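Local coordinates for protein Nrps/pks (Streptomyces albus, PDB 4OPE) that probably catalyses decarboxylative Claisen condensation in oxazolomycin biosynthesis, as a ketosynthase domain of an AT-less type I polyketide synthase, at residues Gly68-Val73 against Glu95-Gln100; Val125-Gly130 against Ala153-Arg158. All blocks are in the same frame, centred on the assembly; numbering follows the deposited sequence.

Both contacts are buried, and their centres lie about 13 Å apart. Contact 1 sets a loop against helix 93-108. Contact 2 sets the end of strand 121-126 and the loop after it against helix 152-163. The two pairs of elements differ, but the helices themselves meet. F98 of helix 93-108 packs on V125 and V155. E95 of the same helix forms a salt bridge with R158 and probably a hydrogen bond with S154. Contact 1 mixes methyl packing with a water bridge. Contact 2 is wholly apolar across its two segments. Of the two, contact 2 alone is touched by the second subunit.

Contact 1: residues Gly68-Val73 against Glu95-Gln100; sequences GWLSDV and ERIFLQ
V73 and I97 have the nearest CA atoms across the contact, with V73 CA 7.6 Å from I97 CA. Segment 68-73 is an irregular connection between strands 66-67 and 75-76. Segment 95-100 belongs to helix 93-108. The segments meet through side chains and through one water that bridges to a loop carbonyl.

I97 carries the apolar part. Its chain is extended at the second torsion (chi2 180°), which sends CD1 out to the loop. There CD1 serves two partners. L70 comes at it tip to tip, with L70 CD1 4.1 Å from I97 CD1. V73 crosses I97 at a slant, and V73 CG1 is 4.0 Å from I97 CD1.

The polar part lies beside this cluster. The V73 carbonyl accepts from a water, with V73 O 3.0 Å from the water oxygen. The same water accepts a weak bond from R96, whose NH1 is 3.1 Å away. The R96 chain bends at chi3 (-126°) to bring the guanidinium there. Its NH2 bonds to the carbonyl of I91, and NH1 has a further weak bond to the carbonyl of C575.

Between the two segments, methyl contacts and one water make the link, while L70 N and L70 O bond to E241 and R45. The carbonyl oxygens of I91 and C575 probably stabilise the positive charge of R96.

Contact 2: residues Val125-Gly130 against Ala153-Arg158; sequences VGLMYG and ASVANR
V125 and L127 meet V155 and A156 inside a beta-alpha-beta crossover of the thiolase fold. Strand 121-126 leads through helix 152-163 to strand 169-173, its parallel neighbour in the sheet. The helix lies on the sheet, and V125 CA is 6.3 Å from A156 CA.

The contact across the two segments is apolar. V125 CG1 rests against the helix, 3.8 Å from A156 CB. The V125 first torsion (chi1 61°) puts CG1 between the backbone N and the carbonyl carbon, facing the helix. The same methyl lies 4.2 Å from V155 CG1. V155 divides its two methyls between the two partners. Its first torsion (chi1 -176°) sets CG1 anti to the backbone N, where it meets V125. The other methyl, CG2, takes L127. Both V125 and L127 also pack on A171 of strand 169-173.

The backbone bonds run between neighbouring strands or within the helix, not between the two segments. V125 pairs with I170 and L172 on one neighbouring strand, and G126 pairs with G201 and V203 on the other. In the helix, N157 N bonds to A153 O at 2.8 Å, and R158 N bonds to S154 O at 2.9 Å.

Other polar bonds tie the helix to its surroundings. N157 ND2 reaches S169 OG of its own chain and S427 OG of the second subunit. The backbone N of A153 bonds to D173 OD2 of the second subunit. One helix thus packs on its own sheet and also touches the dimer partner.

L127 and V155 approach tip to tip, with L127 CD2 3.9 Å from V155 CG2.

Contact 1: residues Gly68-Val73 against Glu95-Gln100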
loop_
_atom_site.group_PDB
_atom_site.type_symbol
_atom_site.label_atom_id
_atom_site.label_comp_id
_atom_site.label_asym_id
_atom_site.label_seq_id
_atom_site.Cartn_x
_atom_site.Cartn_y
_atom_site.Cartn_z
ATOM N N GLY A 68 13.550 -15.961 13.003
ATOM C CA GLY A 68 14.578 -15.744 11.972
ATOM C C GLY A 68 15.128 -14.352 12.081
ATOM O O GLY A 68 14.422 -13.404 11.795
ATOM N N TRP A 69 16.372 -14.208 12.516
ATOM C CA TRP A 69 16.919 -12.891 12.853
ATOM C C TRP A 69 17.895 -12.451 11.821
ATOM O O TRP A 69 18.688 -13.257 11.377
ATOM C CB TRP A 69 17.623 -12.932 14.198
ATOM C CG TRP A 69 16.721 -13.466 15.219
ATOM C CD1 TRP A 69 16.697 -14.728 15.693
ATOM C CD2 TRP A 69 15.631 -12.789 15.826
ATOM N NE1 TRP A 69 15.693 -14.868 16.592
ATOM C CE2 TRP A 69 15.022 -13.683 16.692
ATOM C CE3 TRP A 69 15.135 -11.490 15.750
ATOM C CZ2 TRP A 69 13.922 -13.344 17.448
ATOM C CZ3 TRP A 69 14.065 -11.145 16.525
ATOM C CH2 TRP A 69 13.458 -12.068 17.340
ATOM N N LEU A 70 17.836 -11.184 11.414
ATOM C CA LEU A 70 18.907 -10.627 10.618
ATOM C C LEU A 70 20.099 -10.492 11.513
ATOM O O LEU A 70 19.962 -10.202 12.674
ATOM C CB LEU A 70 18.527 -9.266 10.068
ATOM C CG LEU A 70 17.500 -9.275 8.945
ATOM C CD1 LEU A 70 17.400 -7.904 8.327
ATOM C CD2 LEU A 70 17.880 -10.261 7.869
ATOM N N SER A 71 21.285 -10.675 10.968
ATOM C CA SER A 71 22.502 -10.630 11.787
ATOM C C SER A 71 22.674 -9.303 12.538
ATOM O O SER A 71 23.193 -9.288 13.674
ATOM C CB SER A 71 23.757 -10.971 10.959
ATOM O OG SER A 71 24.167 -9.868 10.180
ATOM N N ASP A 72 22.240 -8.203 11.931
ATOM C CA ASP A 72 22.370 -6.928 12.592
ATOM C C ASP A 72 21.495 -5.854 11.991
ATOM O O ASP A 72 21.814 -5.349 10.922
ATOM C CB ASP A 72 23.814 -6.487 12.514
ATOM C CG ASP A 72 24.037 -5.073 13.059
ATOM O OD1 ASP A 72 23.403 -4.636 14.087
ATOM O OD2 ASP A 72 24.901 -4.411 12.433
ATOM N N VAL A 73 20.453 -5.444 12.720
ATOM C CA VAL A 73 19.450 -4.513 12.199
ATOM C C VAL A 73 19.653 -3.067 12.619
ATOM O O VAL A 73 19.030 -2.182 12.068
ATOM C CB VAL A 73 18.010 -4.901 12.601
ATOM C CG1 VAL A 73 17.535 -6.107 11.838
ATOM C CG2 VAL A 73 17.922 -5.165 14.087
ATOM N N GLU A 95 13.021 1.130 7.129
ATOM C CA GLU A 95 13.344 2.197 6.169
ATOM C C GLU A 95 14.836 2.210 5.811
ATOM O O GLU A 95 15.222 2.323 4.683
ATOM C CB GLU A 95 12.945 3.541 6.760
ATOM C CG GLU A 95 13.044 4.725 5.812
ATOM C CD GLU A 95 12.339 5.989 6.337
ATOM O OE1 GLU A 95 11.876 6.042 7.499
ATOM O OE2 GLU A 95 12.255 6.963 5.578
ATOM N N ARG A 96 15.678 2.004 6.785
ATOM C CA ARG A 96 17.092 2.079 6.545
ATOM C C ARG A 96 17.618 0.903 5.750
ATOM O O ARG A 96 18.424 1.047 4.837
ATOM C CB ARG A 96 17.798 2.114 7.875
ATOM C CG ARG A 96 17.286 3.214 8.817
ATOM C CD ARG A 96 18.131 3.241 10.065
ATOM N NE ARG A 96 17.343 3.142 11.274
ATOM C CZ ARG A 96 17.700 2.446 12.336
ATOM N NH1 ARG A 96 18.798 1.694 12.351
ATOM N NH2 ARG A 96 16.930 2.487 13.388
ATOM N N ILE A 97 17.168 -0.278 6.124
ATOM C CA ILE A 97 17.634 -1.491 5.498
ATOM C C ILE A 97 17.162 -1.575 4.067
ATOM O O ILE A 97 17.903 -2.005 3.175
ATOM C CB ILE A 97 17.176 -2.689 6.311
ATOM C CG1 ILE A 97 18.014 -2.710 7.590
ATOM C CG2 ILE A 97 17.327 -3.973 5.506
ATOM C CD1 ILE A 97 17.684 -3.846 8.522
ATOM N N PHE A 98 15.932 -1.169 3.834
ATOM C CA PHE A 98 15.437 -1.183 2.490
ATOM C C PHE A 98 16.233 -0.247 1.545
ATOM O O PHE A 98 16.380 -0.525 0.359
ATOM C CB PHE A 98 13.961 -0.840 2.481
ATOM C CG PHE A 98 13.290 -1.154 1.207
ATOM C CD1 PHE A 98 13.233 -2.451 0.743
ATOM C CD2 PHE A 98 12.730 -0.182 0.465
ATOM C CE1 PHE A 98 12.619 -2.765 -0.463
ATOM C CE2 PHE A 98 12.108 -0.490 -0.748
ATOM C CZ PHE A 98 12.062 -1.784 -1.209
ATOM N N LEU A 99 16.766 0.835 2.077
ATOM C CA LEU A 99 17.597 1.695 1.275
ATOM C C LEU A 99 18.851 0.968 0.818
ATOM O O LEU A 99 19.222 0.998 -0.370
ATOM C CB LEU A 99 18.010 2.909 2.059
ATOM C CG LEU A 99 17.121 4.117 1.974
ATOM C CD1 LEU A 99 17.587 5.045 3.069
ATOM C CD2 LEU A 99 17.216 4.803 0.621
ATOM N N GLN A 100 19.500 0.280 1.742
ATOM C CA GLN A 100 20.666 -0.499 1.353
ATOM C C GLN A 100 20.289 -1.623 0.377
ATOM O O GLN A 100 21.013 -1.866 -0.586
ATOM C CB GLN A 100 21.419 -0.997 2.572
ATOM C CG GLN A 100 21.866 0.171 3.484
ATOM C CD GLN A 100 22.577 -0.302 4.763
ATOM O OE1 GLN A 100 22.328 -1.377 5.220
ATOM N NE2 GLN A 100 23.415 0.530 5.350
HETATM O O HOH W 1 19.715 -0.166 10.010
#

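Contact 2: residues Val125-Gly130 against Ala153-Arg158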
loop_
_atom_site.group_PDB
_atom_site.type_symbol
_atom_site.label_atom_id
_atom_site.label_comp_id
_atom_site.label_asym_id
_atom_site.label_seq_id
_atom_site.Cartn_x
_atom_site.Cartn_y
_atom_site.Cartn_z
ATOM N N VAL A 125 6.649 -1.289 -2.284
ATOM C CA VAL A 125 7.243 -2.016 -1.161
ATOM C C VAL A 125 6.193 -2.415 -0.200
ATOM O O VAL A 125 5.366 -1.607 0.163
ATOM C CB VAL A 125 8.306 -1.162 -0.434
ATOM C CG1 VAL A 125 7.724 0.116 0.151
ATOM C CG2 VAL A 125 9.073 -1.981 0.610
ATOM N N GLY A 126 6.213 -3.676 0.217
ATOM C CA GLY A 126 5.205 -4.168 1.163
ATOM C C GLY A 126 5.737 -4.209 2.565
ATOM O O GLY A 126 6.886 -4.653 2.809
ATOM N N LEU A 127 4.907 -3.740 3.495
ATOM C CA LEU A 127 5.185 -3.837 4.945
ATOM C C LEU A 127 3.895 -4.125 5.684
ATOM O O LEU A 127 2.805 -3.799 5.185
ATOM C CB LEU A 127 5.722 -2.527 5.443
ATOM C CG LEU A 127 6.900 -1.926 4.674
ATOM C CD1 LEU A 127 6.460 -0.733 3.860
ATOM C CD2 LEU A 127 7.942 -1.457 5.662
HETATM N N MSE A 128 4.005 -4.756 6.846
HETATM C CA MSE A 128 2.821 -5.071 7.699
HETATM C C MSE A 128 2.956 -4.772 9.176
HETATM O O MSE A 128 2.006 -4.886 9.920
HETATM C CB MSE A 128 2.400 -6.540 7.527
HETATM C CG MSE A 128 3.282 -7.533 8.265
HETATM SE SE MSE A 128 2.508 -9.365 8.201
HETATM C CE MSE A 128 1.123 -9.294 9.601
ATOM N N TYR A 129 4.140 -4.407 9.615
ATOM C CA TYR A 129 4.323 -3.977 10.970
ATOM C C TYR A 129 5.151 -2.728 10.955
ATOM O O TYR A 129 5.974 -2.515 10.072
ATOM C CB TYR A 129 5.048 -5.022 11.813
ATOM C CG TYR A 129 4.295 -6.303 12.031
ATOM C CD1 TYR A 129 3.133 -6.320 12.744
ATOM C CD2 TYR A 129 4.782 -7.510 11.564
ATOM C CE1 TYR A 129 2.431 -7.491 12.956
ATOM C CE2 TYR A 129 4.081 -8.693 11.763
ATOM C CZ TYR A 129 2.909 -8.671 12.474
ATOM O OH TYR A 129 2.210 -9.826 12.708
ATOM N N GLY A 130 4.940 -1.915 11.958
ATOM C CA GLY A 130 5.761 -0.763 12.173
ATOM C C GLY A 130 5.917 -0.595 13.654
ATOM O O GLY A 130 5.324 0.282 14.224
ATOM N N ALA A 153 4.860 4.868 3.977
ATOM C CA ALA A 153 5.195 5.675 2.806
ATOM C C ALA A 153 6.624 6.137 2.834
ATOM O O ALA A 153 7.250 6.220 1.781
ATOM C CB ALA A 153 4.320 6.875 2.735
ATOM N N SER A 154 7.160 6.425 4.017
ATOM C CA SER A 154 8.552 6.845 4.103
ATOM C C SER A 154 9.561 5.816 3.540
ATOM O O SER A 154 10.551 6.168 2.875
ATOM C CB SER A 154 8.905 7.169 5.532
ATOM O OG SER A 154 9.826 8.239 5.550
ATOM N N VAL A 155 9.289 4.542 3.771
ATOM C CA VAL A 155 10.094 3.529 3.190
ATOM C C VAL A 155 10.145 3.627 1.636
ATOM O O VAL A 155 11.245 3.523 1.021
ATOM C CB VAL A 155 9.632 2.148 3.617
ATOM C CG1 VAL A 155 10.591 1.123 3.055
ATOM C CG2 VAL A 155 9.567 2.051 5.138
ATOM N N ALA A 156 9.004 3.827 0.981
ATOM C CA ALA A 156 9.061 3.944 -0.462
ATOM C C ALA A 156 9.617 5.314 -0.892
ATOM O O ALA A 156 10.491 5.396 -1.759
ATOM C CB ALA A 156 7.715 3.701 -1.062
ATOM N N ASN A 157 9.105 6.379 -0.276
ATOM C CA ASN A 157 9.414 7.764 -0.678
ATOM C C ASN A 157 10.903 8.094 -0.530
ATOM O O ASN A 157 11.504 8.720 -1.385
ATOM C CB ASN A 157 8.635 8.747 0.189
ATOM C CG ASN A 157 7.164 8.747 -0.073
ATOM O OD1 ASN A 157 6.424 9.287 0.714
ATOM N ND2 ASN A 157 6.731 8.166 -1.159
ATOM N N ARG A 158 11.482 7.648 0.567
ATOM C CA ARG A 158 12.879 7.842 0.764
ATOM C C ARG A 158 13.721 7.130 -0.325
ATOM O O ARG A 158 14.681 7.696 -0.877
ATOM C CB ARG A 158 13.260 7.388 2.153
ATOM C CG ARG A 158 14.689 7.777 2.536
ATOM C CD ARG A 158 14.809 7.986 4.035
ATOM N NE ARG A 158 14.895 9.399 4.344
ATOM C CZ ARG A 158 14.428 9.995 5.437
ATOM N NH1 ARG A 158 13.791 9.339 6.386
ATOM N NH2 ARG A 158 14.597 11.289 5.574
#